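Long-range contacts in pullulanase (Bacillus acidopullulyticus, PDB 2WAN), which catalyses the hydrolysis of alpha-1,6-glucosidic linkages in pullulan and in branched starch glucans: residues V159-V164 and T271-L276; P163-L168 and H188-K193; N195-Q200 and I245-Q250. One frame throughout, in Å; residues are numbered along the deposited sequence.

Contact 1 (V159-V164 and T271-L276)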
ATOM      1  N   VAL A 159     -15.615 -20.827 -25.408  1.00 32.39           N
ATOM      2  CA  VAL A 159     -15.900 -21.495 -24.135  1.00 30.35           C
ATOM      3  C   VAL A 159     -16.395 -20.482 -23.103  1.00 30.86           C
ATOM      4  O   VAL A 159     -16.233 -19.271 -23.292  1.00 30.83           O
ATOM      5  CB  VAL A 159     -14.676 -22.295 -23.598  1.00 30.31           C
ATOM      6  CG1 VAL A 159     -14.165 -23.285 -24.644  1.00 29.48           C
ATOM      7  CG2 VAL A 159     -13.542 -21.357 -23.127  1.00 27.24           C
ATOM      8  N   SER A 160     -17.020 -20.965 -22.031  1.00 28.71           N
ATOM      9  CA  SER A 160     -17.396 -20.080 -20.930  1.00 29.11           C
ATOM     10  C   SER A 160     -16.160 -19.690 -20.130  1.00 27.55           C
ATOM     11  O   SER A 160     -15.286 -20.524 -19.875  1.00 26.94           O
ATOM     12  CB  SER A 160     -18.394 -20.735 -19.984  1.00 27.03           C
ATOM     13  OG  SER A 160     -18.783 -19.816 -18.967  1.00 29.35           O
ATOM     14  N   ALA A 161     -16.109 -18.424 -19.725  1.00 29.43           N
ATOM     15  CA  ALA A 161     -14.979 -17.907 -18.955  1.00 30.50           C
ATOM     16  C   ALA A 161     -15.227 -18.023 -17.449  1.00 32.77           C
ATOM     17  O   ALA A 161     -14.308 -17.821 -16.639  1.00 32.07           O
ATOM     18  CB  ALA A 161     -14.692 -16.458 -19.345  1.00 30.66           C
ATOM     19  N   ASN A 162     -16.467 -18.345 -17.077  1.00 31.29           N
ATOM     20  CA  ASN A 162     -16.821 -18.538 -15.677  1.00 31.71           C
ATOM     21  C   ASN A 162     -16.006 -19.653 -15.050  1.00 31.91           C
ATOM     22  O   ASN A 162     -15.891 -20.731 -15.625  1.00 33.14           O
ATOM     23  CB  ASN A 162     -18.311 -18.829 -15.528  1.00 31.85           C
ATOM     24  CG  ASN A 162     -19.173 -17.672 -15.973  1.00 33.56           C
ATOM     25  OD1 ASN A 162     -18.766 -16.516 -15.890  1.00 35.63           O
ATOM     26  ND2 ASN A 162     -20.373 -17.975 -16.449  1.00 33.93           N
ATOM     27  N   PRO A 163     -15.416 -19.392 -13.872  1.00 32.04           N
ATOM     28  CA  PRO A 163     -14.668 -20.444 -13.192  1.00 31.48           C
ATOM     29  C   PRO A 163     -15.629 -21.512 -12.663  1.00 29.81           C
ATOM     30  O   PRO A 163     -16.811 -21.226 -12.452  1.00 30.60           O
ATOM     31  CB  PRO A 163     -13.973 -19.702 -12.043  1.00 31.71           C
ATOM     32  CG  PRO A 163     -14.809 -18.476 -11.812  1.00 34.02           C
ATOM     33  CD  PRO A 163     -15.403 -18.112 -13.136  1.00 33.76           C
ATOM     34  N   VAL A 164     -15.138 -22.737 -12.519  1.00 31.47           N
ATOM     35  CA  VAL A 164     -15.926 -23.784 -11.870  1.00 32.25           C
ATOM     36  C   VAL A 164     -15.153 -24.365 -10.691  1.00 30.67           C
ATOM     37  O   VAL A 164     -14.005 -24.809 -10.822  1.00 29.05           O
ATOM     38  CB  VAL A 164     -16.487 -24.893 -12.845  1.00 33.83           C
ATOM     39  CG1 VAL A 164     -16.545 -24.418 -14.306  1.00 36.11           C
ATOM     40  CG2 VAL A 164     -15.782 -26.240 -12.686  1.00 36.23           C
ATOM     41  N   THR A 271     -23.934 -19.425 -20.566  1.00 33.97           N
ATOM     42  CA  THR A 271     -23.011 -18.388 -20.075  1.00 31.76           C
ATOM     43  C   THR A 271     -23.282 -17.002 -20.666  1.00 32.05           C
ATOM     44  O   THR A 271     -23.801 -16.881 -21.782  1.00 32.26           O
ATOM     45  CB  THR A 271     -21.521 -18.792 -20.314  1.00 32.32           C
ATOM     46  OG1 THR A 271     -20.646 -17.839 -19.687  1.00 29.91           O
ATOM     47  CG2 THR A 271     -21.188 -18.892 -21.813  1.00 30.29           C
ATOM     48  N   ASN A 272     -22.934 -15.963 -19.905  1.00 30.97           N
ATOM     49  CA  ASN A 272     -22.999 -14.588 -20.389  1.00 28.77           C
ATOM     50  C   ASN A 272     -21.594 -13.982 -20.488  1.00 29.35           C
ATOM     51  O   ASN A 272     -21.437 -12.770 -20.640  1.00 28.88           O
ATOM     52  CB  ASN A 272     -23.912 -13.730 -19.501  1.00 29.94           C
ATOM     53  CG  ASN A 272     -23.382 -13.565 -18.078  1.00 25.24           C
ATOM     54  OD1 ASN A 272     -22.379 -14.166 -17.694  1.00 32.74           O
ATOM     55  ND2 ASN A 272     -24.066 -12.748 -17.293  1.00 31.04           N
ATOM     56  N   LEU A 273     -20.590 -14.848 -20.386  1.00 27.82           N
ATOM     57  CA  LEU A 273     -19.179 -14.449 -20.394  1.00 27.62           C
ATOM     58  C   LEU A 273     -18.360 -15.508 -21.103  1.00 26.68           C
ATOM     59  O   LEU A 273     -18.169 -16.619 -20.589  1.00 27.19           O
ATOM     60  CB  LEU A 273     -18.667 -14.247 -18.962  1.00 27.21           C
ATOM     61  CG  LEU A 273     -17.276 -13.627 -18.775  1.00 27.46           C
ATOM     62  CD1 LEU A 273     -17.228 -12.217 -19.353  1.00 26.15           C
ATOM     63  CD2 LEU A 273     -16.943 -13.619 -17.287  1.00 24.92           C
ATOM     64  N   VAL A 274     -17.854 -15.146 -22.280  1.00 26.88           N
ATOM     65  CA  VAL A 274     -17.234 -16.102 -23.181  1.00 29.24           C
ATOM     66  C   VAL A 274     -15.760 -15.799 -23.424  1.00 28.94           C
ATOM     67  O   VAL A 274     -15.371 -14.638 -23.579  1.00 29.87           O
ATOM     68  CB  VAL A 274     -17.975 -16.128 -24.555  1.00 30.10           C
ATOM     69  CG1 VAL A 274     -17.425 -17.231 -25.446  1.00 32.54           C
ATOM     70  CG2 VAL A 274     -19.475 -16.302 -24.357  1.00 29.63           C
ATOM     71  N   GLN A 275     -14.952 -16.852 -23.453  1.00 29.05           N
ATOM     72  CA  GLN A 275     -13.559 -16.765 -23.860  1.00 29.16           C
ATOM     73  C   GLN A 275     -13.405 -17.299 -25.285  1.00 29.96           C
ATOM     74  O   GLN A 275     -13.643 -18.485 -25.537  1.00 31.12           O
ATOM     75  CB  GLN A 275     -12.666 -17.554 -22.906  1.00 30.82           C
ATOM     76  CG  GLN A 275     -11.192 -17.519 -23.282  1.00 35.09           C
ATOM     77  CD  GLN A 275     -10.331 -18.421 -22.422  1.00 38.04           C
ATOM     78  OE1 GLN A 275      -9.388 -19.038 -22.910  1.00 41.68           O
ATOM     79  NE2 GLN A 275     -10.647 -18.500 -21.135  1.00 44.00           N
ATOM     80  N   LEU A 276     -12.998 -16.417 -26.201  1.00 28.70           N
ATOM     81  CA  LEU A 276     -12.860 -16.744 -27.627  1.00 29.13           C
ATOM     82  C   LEU A 276     -11.411 -16.930 -28.046  1.00 30.26           C
ATOM     83  O   LEU A 276     -10.536 -16.144 -27.670  1.00 30.62           O
ATOM     84  CB  LEU A 276     -13.512 -15.649 -28.492  1.00 28.20           C
ATOM     85  CG  LEU A 276     -14.970 -15.299 -28.185  1.00 28.82           C
ATOM     86  CD1 LEU A 276     -15.418 -14.017 -28.884  1.00 26.18           C
ATOM     87  CD2 LEU A 276     -15.894 -16.460 -28.553  1.00 23.04           C
TER
HETATM   88  O   HOH W   1     -23.026 -16.965 -17.111  1.00 42.87           O

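Contact 2 (P163-L168 and H188-K193)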
ATOM      1  N   PRO A 163     -15.416 -19.392 -13.872  1.00 32.04           N
ATOM      2  CA  PRO A 163     -14.668 -20.444 -13.192  1.00 31.48           C
ATOM      3  C   PRO A 163     -15.629 -21.512 -12.663  1.00 29.81           C
ATOM      4  O   PRO A 163     -16.811 -21.226 -12.452  1.00 30.60           O
ATOM      5  CB  PRO A 163     -13.973 -19.702 -12.043  1.00 31.71           C
ATOM      6  CG  PRO A 163     -14.809 -18.476 -11.812  1.00 34.02           C
ATOM      7  CD  PRO A 163     -15.403 -18.112 -13.136  1.00 33.76           C
ATOM      8  N   VAL A 164     -15.138 -22.737 -12.519  1.00 31.47           N
ATOM      9  CA  VAL A 164     -15.926 -23.784 -11.870  1.00 32.25           C
ATOM     10  C   VAL A 164     -15.153 -24.365 -10.691  1.00 30.67           C
ATOM     11  O   VAL A 164     -14.005 -24.809 -10.822  1.00 29.05           O
ATOM     12  CB  VAL A 164     -16.487 -24.893 -12.845  1.00 33.83           C
ATOM     13  CG1 VAL A 164     -16.545 -24.418 -14.306  1.00 36.11           C
ATOM     14  CG2 VAL A 164     -15.782 -26.240 -12.686  1.00 36.23           C
ATOM     15  N   THR A 165     -15.799 -24.313  -9.532  1.00 31.32           N
ATOM     16  CA  THR A 165     -15.256 -24.850  -8.298  1.00 30.79           C
ATOM     17  C   THR A 165     -16.075 -26.097  -7.986  1.00 29.41           C
ATOM     18  O   THR A 165     -17.204 -25.994  -7.517  1.00 26.95           O
ATOM     19  CB  THR A 165     -15.361 -23.817  -7.147  1.00 30.04           C
ATOM     20  OG1 THR A 165     -14.720 -22.604  -7.546  1.00 33.79           O
ATOM     21  CG2 THR A 165     -14.696 -24.328  -5.873  1.00 32.93           C
ATOM     22  N   ALA A 166     -15.490 -27.255  -8.282  1.00 28.99           N
ATOM     23  CA  ALA A 166     -16.145 -28.551  -8.115  1.00 30.96           C
ATOM     24  C   ALA A 166     -15.299 -29.433  -7.213  1.00 29.96           C
ATOM     25  O   ALA A 166     -14.182 -29.815  -7.564  1.00 29.37           O
ATOM     26  CB  ALA A 166     -16.361 -29.213  -9.464  1.00 28.48           C
ATOM     27  N   VAL A 167     -15.844 -29.746  -6.042  1.00 28.87           N
ATOM     28  CA  VAL A 167     -15.124 -30.501  -5.031  1.00 25.82           C
ATOM     29  C   VAL A 167     -15.775 -31.863  -4.837  1.00 26.90           C
ATOM     30  O   VAL A 167     -16.997 -31.953  -4.649  1.00 25.75           O
ATOM     31  CB  VAL A 167     -15.121 -29.745  -3.675  1.00 27.39           C
ATOM     32  CG1 VAL A 167     -14.535 -30.626  -2.564  1.00 24.12           C
ATOM     33  CG2 VAL A 167     -14.383 -28.391  -3.790  1.00 22.89           C
ATOM     34  N   LEU A 168     -14.955 -32.909  -4.885  1.00 25.61           N
ATOM     35  CA  LEU A 168     -15.400 -34.268  -4.593  1.00 27.53           C
ATOM     36  C   LEU A 168     -15.675 -34.395  -3.096  1.00 29.14           C
ATOM     37  O   LEU A 168     -14.776 -34.208  -2.258  1.00 29.41           O
ATOM     38  CB  LEU A 168     -14.354 -35.287  -5.035  1.00 29.01           C
ATOM     39  CG  LEU A 168     -14.611 -36.770  -4.758  1.00 27.67           C
ATOM     40  CD1 LEU A 168     -15.737 -37.286  -5.615  1.00 29.53           C
ATOM     41  CD2 LEU A 168     -13.360 -37.574  -5.028  1.00 23.23           C
ATOM     42  N   HIS A 188      -8.716 -29.766  -0.945  1.00 35.03           N
ATOM     43  CA  HIS A 188      -7.860 -30.934  -1.062  1.00 35.81           C
ATOM     44  C   HIS A 188      -8.360 -31.857  -2.170  1.00 35.32           C
ATOM     45  O   HIS A 188      -7.558 -32.460  -2.879  1.00 34.61           O
ATOM     46  CB  HIS A 188      -7.814 -31.698   0.254  1.00 38.49           C
ATOM     47  CG  HIS A 188      -6.436 -32.101   0.666  1.00 45.21           C
ATOM     48  ND1 HIS A 188      -5.779 -33.181   0.113  1.00 50.67           N
ATOM     49  CD2 HIS A 188      -5.587 -31.567   1.575  1.00 50.74           C
ATOM     50  CE1 HIS A 188      -4.585 -33.294   0.665  1.00 54.66           C
ATOM     51  NE2 HIS A 188      -4.444 -32.330   1.556  1.00 54.96           N
ATOM     52  N   THR A 189      -9.687 -31.960  -2.306  1.00 33.32           N
ATOM     53  CA  THR A 189     -10.315 -32.773  -3.359  1.00 32.23           C
ATOM     54  C   THR A 189     -11.020 -31.895  -4.408  1.00 32.05           C
ATOM     55  O   THR A 189     -12.040 -32.288  -4.982  1.00 31.53           O
ATOM     56  CB  THR A 189     -11.322 -33.807  -2.780  1.00 30.76           C
ATOM     57  OG1 THR A 189     -12.288 -33.127  -1.975  1.00 25.53           O
ATOM     58  CG2 THR A 189     -10.611 -34.859  -1.940  1.00 32.00           C
ATOM     59  N   LEU A 190     -10.472 -30.703  -4.645  1.00 32.72           N
ATOM     60  CA  LEU A 190     -10.939 -29.836  -5.722  1.00 33.20           C
ATOM     61  C   LEU A 190     -10.549 -30.448  -7.058  1.00 32.87           C
ATOM     62  O   LEU A 190      -9.396 -30.855  -7.255  1.00 31.94           O
ATOM     63  CB  LEU A 190     -10.353 -28.426  -5.587  1.00 33.43           C
ATOM     64  CG  LEU A 190     -10.658 -27.361  -6.648  1.00 32.61           C
ATOM     65  CD1 LEU A 190     -12.111 -26.929  -6.613  1.00 31.29           C
ATOM     66  CD2 LEU A 190      -9.749 -26.154  -6.434  1.00 33.56           C
ATOM     67  N   LEU A 191     -11.519 -30.534  -7.965  1.00 32.35           N
ATOM     68  CA  LEU A 191     -11.272 -31.091  -9.295  1.00 32.98           C
ATOM     69  C   LEU A 191     -10.485 -30.116 -10.176  1.00 32.94           C
ATOM     70  O   LEU A 191     -10.686 -28.898 -10.119  1.00 33.59           O
ATOM     71  CB  LEU A 191     -12.579 -31.525  -9.978  1.00 31.26           C
ATOM     72  CG  LEU A 191     -13.164 -32.910  -9.647  1.00 31.16           C
ATOM     73  CD1 LEU A 191     -13.573 -33.025  -8.186  1.00 28.27           C
ATOM     74  CD2 LEU A 191     -14.360 -33.209 -10.520  1.00 26.87           C
ATOM     75  N   LYS A 192      -9.591 -30.671 -10.989  1.00 34.27           N
ATOM     76  CA  LYS A 192      -8.712 -29.871 -11.837  1.00 36.64           C
ATOM     77  C   LYS A 192      -9.254 -29.777 -13.264  1.00 37.66           C
ATOM     78  O   LYS A 192      -9.839 -30.733 -13.786  1.00 36.94           O
ATOM     79  CB  LYS A 192      -7.369 -30.478 -11.744  1.00 20.00           C
ATOM     80  CG  LYS A 192      -6.612 -29.996 -10.548  1.00 20.00           C
ATOM     81  CD  LYS A 192      -5.860 -31.047  -9.798  1.00 20.00           C
ATOM     82  CE  LYS A 192      -5.386 -30.509  -8.393  1.00 20.00           C
ATOM     83  NZ  LYS A 192      -6.477 -30.280  -7.342  1.00 20.00           N
ATOM     84  N   LYS A 193      -9.058 -28.613 -13.878  1.00 39.13           N
ATOM     85  CA  LYS A 193      -9.477 -28.353 -15.254  1.00 40.43           C
ATOM     86  C   LYS A 193      -8.635 -29.167 -16.236  1.00 41.30           C
ATOM     87  O   LYS A 193      -7.416 -28.986 -16.314  1.00 42.57           O
ATOM     88  CB  LYS A 193      -9.359 -26.854 -15.546  1.00 41.11           C
ATOM     89  CG  LYS A 193      -9.743 -26.416 -16.946  1.00 43.59           C
ATOM     90  CD  LYS A 193      -9.630 -24.900 -17.077  1.00 49.98           C
ATOM     91  CE  LYS A 193      -9.543 -24.465 -18.533  1.00 54.40           C
ATOM     92  NZ  LYS A 193      -9.592 -22.983 -18.674  1.00 56.99           N
TER
HETATM   93  O   HOH W   2     -13.200 -27.459  -9.959  1.00 33.07           O

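Contact 3 (N195-Q200 and I245-Q250)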
ATOM      1  N   ASN A 195     -10.041 -29.764 -19.671  1.00 40.22           N
ATOM      2  CA  ASN A 195     -10.369 -28.752 -20.668  1.00 38.19           C
ATOM      3  C   ASN A 195     -11.525 -27.913 -20.113  1.00 37.61           C
ATOM      4  O   ASN A 195     -12.004 -28.203 -19.005  1.00 36.74           O
ATOM      5  CB  ASN A 195     -10.642 -29.384 -22.048  1.00 39.05           C
ATOM      6  CG  ASN A 195     -11.919 -30.206 -22.091  1.00 38.39           C
ATOM      7  OD1 ASN A 195     -13.023 -29.674 -21.941  1.00 35.18           O
ATOM      8  ND2 ASN A 195     -11.774 -31.506 -22.339  1.00 39.56           N
ATOM      9  N   PRO A 196     -11.962 -26.863 -20.842  1.00 35.20           N
ATOM     10  CA  PRO A 196     -13.018 -26.006 -20.304  1.00 35.05           C
ATOM     11  C   PRO A 196     -14.335 -26.720 -19.965  1.00 34.09           C
ATOM     12  O   PRO A 196     -15.142 -26.176 -19.209  1.00 33.75           O
ATOM     13  CB  PRO A 196     -13.235 -24.984 -21.419  1.00 36.06           C
ATOM     14  CG  PRO A 196     -11.928 -24.902 -22.092  1.00 35.43           C
ATOM     15  CD  PRO A 196     -11.398 -26.299 -22.085  1.00 36.23           C
ATOM     16  N   ASN A 197     -14.539 -27.919 -20.512  1.00 33.90           N
ATOM     17  CA  ASN A 197     -15.742 -28.714 -20.220  1.00 35.09           C
ATOM     18  C   ASN A 197     -15.443 -30.096 -19.632  1.00 35.53           C
ATOM     19  O   ASN A 197     -16.239 -31.029 -19.776  1.00 35.44           O
ATOM     20  CB  ASN A 197     -16.632 -28.837 -21.468  1.00 34.86           C
ATOM     21  CG  ASN A 197     -18.074 -29.199 -21.127  1.00 37.29           C
ATOM     22  OD1 ASN A 197     -18.618 -28.752 -20.117  1.00 36.30           O
ATOM     23  ND2 ASN A 197     -18.699 -30.008 -21.978  1.00 35.72           N
ATOM     24  N   LEU A 198     -14.300 -30.223 -18.960  1.00 35.55           N
ATOM     25  CA  LEU A 198     -13.912 -31.487 -18.336  1.00 34.91           C
ATOM     26  C   LEU A 198     -13.053 -31.262 -17.092  1.00 34.97           C
ATOM     27  O   LEU A 198     -11.916 -30.803 -17.179  1.00 35.36           O
ATOM     28  CB  LEU A 198     -13.192 -32.396 -19.345  1.00 34.64           C
ATOM     29  CG  LEU A 198     -12.640 -33.745 -18.869  1.00 35.58           C
ATOM     30  CD1 LEU A 198     -13.754 -34.691 -18.462  1.00 37.05           C
ATOM     31  CD2 LEU A 198     -11.770 -34.401 -19.939  1.00 37.10           C
ATOM     32  N   TYR A 199     -13.614 -31.596 -15.935  1.00 32.77           N
ATOM     33  CA  TYR A 199     -12.914 -31.459 -14.662  1.00 31.86           C
ATOM     34  C   TYR A 199     -12.744 -32.822 -14.019  1.00 31.69           C
ATOM     35  O   TYR A 199     -13.697 -33.609 -13.944  1.00 30.03           O
ATOM     36  CB  TYR A 199     -13.672 -30.501 -13.739  1.00 32.06           C
ATOM     37  CG  TYR A 199     -13.457 -29.049 -14.088  1.00 32.64           C
ATOM     38  CD1 TYR A 199     -12.619 -28.240 -13.312  1.00 31.88           C
ATOM     39  CD2 TYR A 199     -14.078 -28.483 -15.201  1.00 34.66           C
ATOM     40  CE1 TYR A 199     -12.414 -26.893 -13.646  1.00 33.47           C
ATOM     41  CE2 TYR A 199     -13.880 -27.147 -15.545  1.00 34.17           C
ATOM     42  CZ  TYR A 199     -13.045 -26.360 -14.769  1.00 36.26           C
ATOM     43  OH  TYR A 199     -12.867 -25.040 -15.118  1.00 34.39           O
ATOM     44  N   GLN A 200     -11.522 -33.112 -13.577  1.00 31.37           N
ATOM     45  CA  GLN A 200     -11.204 -34.424 -13.039  1.00 32.51           C
ATOM     46  C   GLN A 200     -10.308 -34.364 -11.811  1.00 33.85           C
ATOM     47  O   GLN A 200      -9.570 -33.395 -11.602  1.00 33.26           O
ATOM     48  CB  GLN A 200     -10.560 -35.308 -14.118  1.00 32.91           C
ATOM     49  CG  GLN A 200     -11.455 -35.562 -15.317  1.00 35.00           C
ATOM     50  CD  GLN A 200     -10.913 -36.618 -16.256  1.00 37.26           C
ATOM     51  OE1 GLN A 200     -11.621 -37.559 -16.622  1.00 39.99           O
ATOM     52  NE2 GLN A 200      -9.656 -36.469 -16.652  1.00 33.37           N
ATOM     53  N   ILE A 245     -18.694 -32.925 -15.588  1.00 27.73           N
ATOM     54  CA  ILE A 245     -18.897 -32.244 -16.872  1.00 28.06           C
ATOM     55  C   ILE A 245     -19.815 -31.034 -16.708  1.00 26.04           C
ATOM     56  O   ILE A 245     -21.014 -31.192 -16.476  1.00 27.88           O
ATOM     57  CB  ILE A 245     -19.479 -33.197 -17.966  1.00 27.63           C
ATOM     58  CG1 ILE A 245     -18.745 -34.547 -17.991  1.00 29.57           C
ATOM     59  CG2 ILE A 245     -19.492 -32.503 -19.335  1.00 29.73           C
ATOM     60  CD1 ILE A 245     -17.328 -34.504 -18.523  1.00 30.89           C
ATOM     61  N   PRO A 246     -19.255 -29.816 -16.817  1.00 25.66           N
ATOM     62  CA  PRO A 246     -20.043 -28.589 -16.618  1.00 26.27           C
ATOM     63  C   PRO A 246     -21.287 -28.454 -17.528  1.00 26.58           C
ATOM     64  O   PRO A 246     -22.341 -28.035 -17.055  1.00 25.51           O
ATOM     65  CB  PRO A 246     -19.026 -27.472 -16.895  1.00 26.87           C
ATOM     66  CG  PRO A 246     -17.708 -28.086 -16.515  1.00 24.11           C
ATOM     67  CD  PRO A 246     -17.819 -29.526 -16.976  1.00 27.06           C
ATOM     68  N   SER A 247     -21.175 -28.826 -18.806  1.00 29.98           N
ATOM     69  CA  SER A 247     -22.298 -28.675 -19.758  1.00 31.82           C
ATOM     70  C   SER A 247     -23.572 -29.415 -19.329  1.00 31.57           C
ATOM     71  O   SER A 247     -24.679 -28.910 -19.507  1.00 32.25           O
ATOM     72  CB  SER A 247     -21.898 -29.111 -21.174  1.00 30.43           C
ATOM     73  OG  SER A 247     -21.417 -30.444 -21.193  1.00 32.72           O
ATOM     74  N   THR A 248     -23.397 -30.596 -18.742  1.00 32.09           N
ATOM     75  CA  THR A 248     -24.515 -31.479 -18.408  1.00 29.98           C
ATOM     76  C   THR A 248     -24.682 -31.711 -16.900  1.00 30.79           C
ATOM     77  O   THR A 248     -25.647 -32.361 -16.469  1.00 28.87           O
ATOM     78  CB  THR A 248     -24.316 -32.850 -19.066  1.00 29.45           C
ATOM     79  OG1 THR A 248     -23.091 -33.423 -18.594  1.00 29.00           O
ATOM     80  CG2 THR A 248     -24.254 -32.730 -20.601  1.00 32.07           C
ATOM     81  N   ASN A 249     -23.736 -31.201 -16.106  1.00 27.91           N
ATOM     82  CA  ASN A 249     -23.661 -31.490 -14.664  1.00 28.78           C
ATOM     83  C   ASN A 249     -23.464 -32.968 -14.350  1.00 27.78           C
ATOM     84  O   ASN A 249     -23.726 -33.412 -13.229  1.00 27.64           O
ATOM     85  CB  ASN A 249     -24.887 -30.957 -13.918  1.00 28.54           C
ATOM     86  CG  ASN A 249     -25.088 -29.482 -14.126  1.00 31.11           C
ATOM     87  OD1 ASN A 249     -26.178 -29.044 -14.493  1.00 30.71           O
ATOM     88  ND2 ASN A 249     -24.032 -28.701 -13.908  1.00 28.26           N
ATOM     89  N   GLN A 250     -22.999 -33.724 -15.342  1.00 27.43           N
ATOM     90  CA  GLN A 250     -22.799 -35.159 -15.182  1.00 27.22           C
ATOM     91  C   GLN A 250     -21.593 -35.478 -14.305  1.00 26.85           C
ATOM     92  O   GLN A 250     -20.583 -34.774 -14.341  1.00 27.35           O
ATOM     93  CB  GLN A 250     -22.654 -35.843 -16.539  1.00 28.24           C
ATOM     94  CG  GLN A 250     -23.973 -36.210 -17.204  1.00 29.47           C
ATOM     95  CD  GLN A 250     -23.761 -36.729 -18.614  1.00 36.50           C
ATOM     96  OE1 GLN A 250     -23.279 -36.001 -19.487  1.00 35.47           O
ATOM     97  NE2 GLN A 250     -24.104 -37.997 -18.840  1.00 38.26           N
TER

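Contact 1 (V159-V164 and T271-L276)
An antiparallel strand pairing joins V159 and S160, the end of strand 152-160, to Q275 and V274 early in strand 273-278, just where the first chain peels away toward strand 166-170. V159 and Q275 form the hydrogen-bonded pair: V159 N reaches Q275 O at 3.1 Å and nearly straight, and Q275 N returns to V159 O at 2.7 Å. S160 and V274 are the neighbouring non-hydrogen-bonded pair. One further backbone bond follows, A161 N, now in the loop, donating to L273 O at 2.9 Å.

That carbonyl is gripped twice. T271 OG1 donates to L273 O at 2.9 Å from the face opposite A161 N, standing well above the carbonyl plane. S160 OG, swung opposite its own backbone N (chi1 -177°), comes within 2.8 Å of T271 OG1, though its proton has another acceptor within reach. Farther out, water 1 accepts from both N162 ND2 and N272 N, tying the outgoing loop to the corner at N272.

Side chains pack alongside the ladder. V159 and Q275 lie side by side and point the same way, with V159 CG2 3.9 Å from Q275 CB; A161 CB rests 3.9 Å from L273 CG, and the amide oxygen N162 OD1 lies against the L273 CD2 methyl at 3.7 Å. Strand 124-129 pairs along the other side of strand 273-278, through A127 to V274 and V125 to L276. This is the fraying end of an antiparallel pair inside a mixed sheet, where side-chain hydroxyls and a water supplement the last backbone bonds as the strands part.

Contact 2 (P163-L168 and H188-K193)
A single backbone bridge, V167 with L190, links strand 166-170 to the chain leading into strand 192-195, and it sits in the buried part of the X25 domain. Two bonds flank the bridge. L191 N donates to A166 O at 2.8 Å, pointing almost straight down the carbonyl (171° at the oxygen), while L168 N donates to T189 O at 3.0 Å.

T189 adds a side-chain bond to this pair. Its OG1 is tucked between its own backbone N and carbonyl carbon (chi1 55°), which aims it at L168 O, 2.7 Å away, in the carbonyl plane and on a lone pair. T189 OG1 also lies 3.4 Å from V167 CG1, the two side chains crossing at about a right angle. T189 is thus held to L168 through both its carbonyl and its hydroxyl.

The leucines close over the bridge on separate flanks. L190 CD1 meets T165 CG2 at 3.7 Å and also touches V167 CG2. L191 CD1 lies 3.6 Å from L168 N and packs on L168 CB, within the interior that I214, Y244 and F242 help to fill. Past the bridge the backbones separate and water 2 fills in: it accepts from A166 N at 2.8 Å and lies close to V164 O and L191 O.

Strand 166-170 belongs to a three-stranded sheet and strand 192-195 to a four-stranded one, so the bridge ties the edge strand 166-170 of one sheet to the chain entering the edge strand 192-195 of the other, consistent with a two-sheet beta sandwich for the X25 domain.

Contact 3 (N195-Q200 and I245-Q250)
The backbone at N197 and L198 runs beside I245 and P246 without pairing to them, the CA atoms of N197 and P246 lying 5.6 Å apart, as the type I beta turn N195-L198 meets the loop after strand 238-245. Both belong to one end of the X25 beta domain, where neighbouring strands 198-205 and 238-245 of a four-stranded sheet reach their turns.

The N197 amide does the polar work. With CG placed opposite the backbone N (chi1 -160°), its two ends reach different atoms of S247: OD1 accepts from S247 N at 2.9 Å, on a lone pair and in the carbonyl plane, though the bond is bent, and ND2 donates to S247 OG at 2.9 Å, straighter and within the amide plane. ND2 also bonds to S265 O, so OD1 accepts while ND2 donates twice, which fixes the orientation of the amide. N195 steadies the turn that presents it: N195 OD1 accepts from N197 N at 2.7 Å, an Asx turn.

Carbon groups pack beside the amide. P246 slides past N197 in the opposite direction, its CD 3.3 Å from N197 OD1, and its CG approaches Y199 CD2 at 3.9 Å, the two side chains crossing at about a right angle. I245 and L198 meet through their ends, CD1 to CD1 at 3.6 Å. I245 and P246 cover the N197 carbonyl, which has no hydrogen-bond partner in the model: I245 CG2 lies 3.6 Å from N197 O.

How the contacts relate
Contact 2 is the most buried of the three; contacts 1 and 3 are only partly so. Contacts 1 and 2 share P163 and V164, the connection from strand 152-160 to strand 166-170, while contacts 2 and 3 reach the same four-stranded sheet, where K192 N lies 2.8 Å from Q200 O, a probable hydrogen bond. Y199 ties the group together, packing on V164 and K193; V159 also packs on P196, joining contact 1 to contact 3. Chemistry follows position: contacts 1 and 2 rest on strand-like backbone bonds supplemented by hydroxyls and water, whereas contact 3, between two turns, makes its hydrogen bonds through one asparagine amide and otherwise packs a proline and an isoleucine.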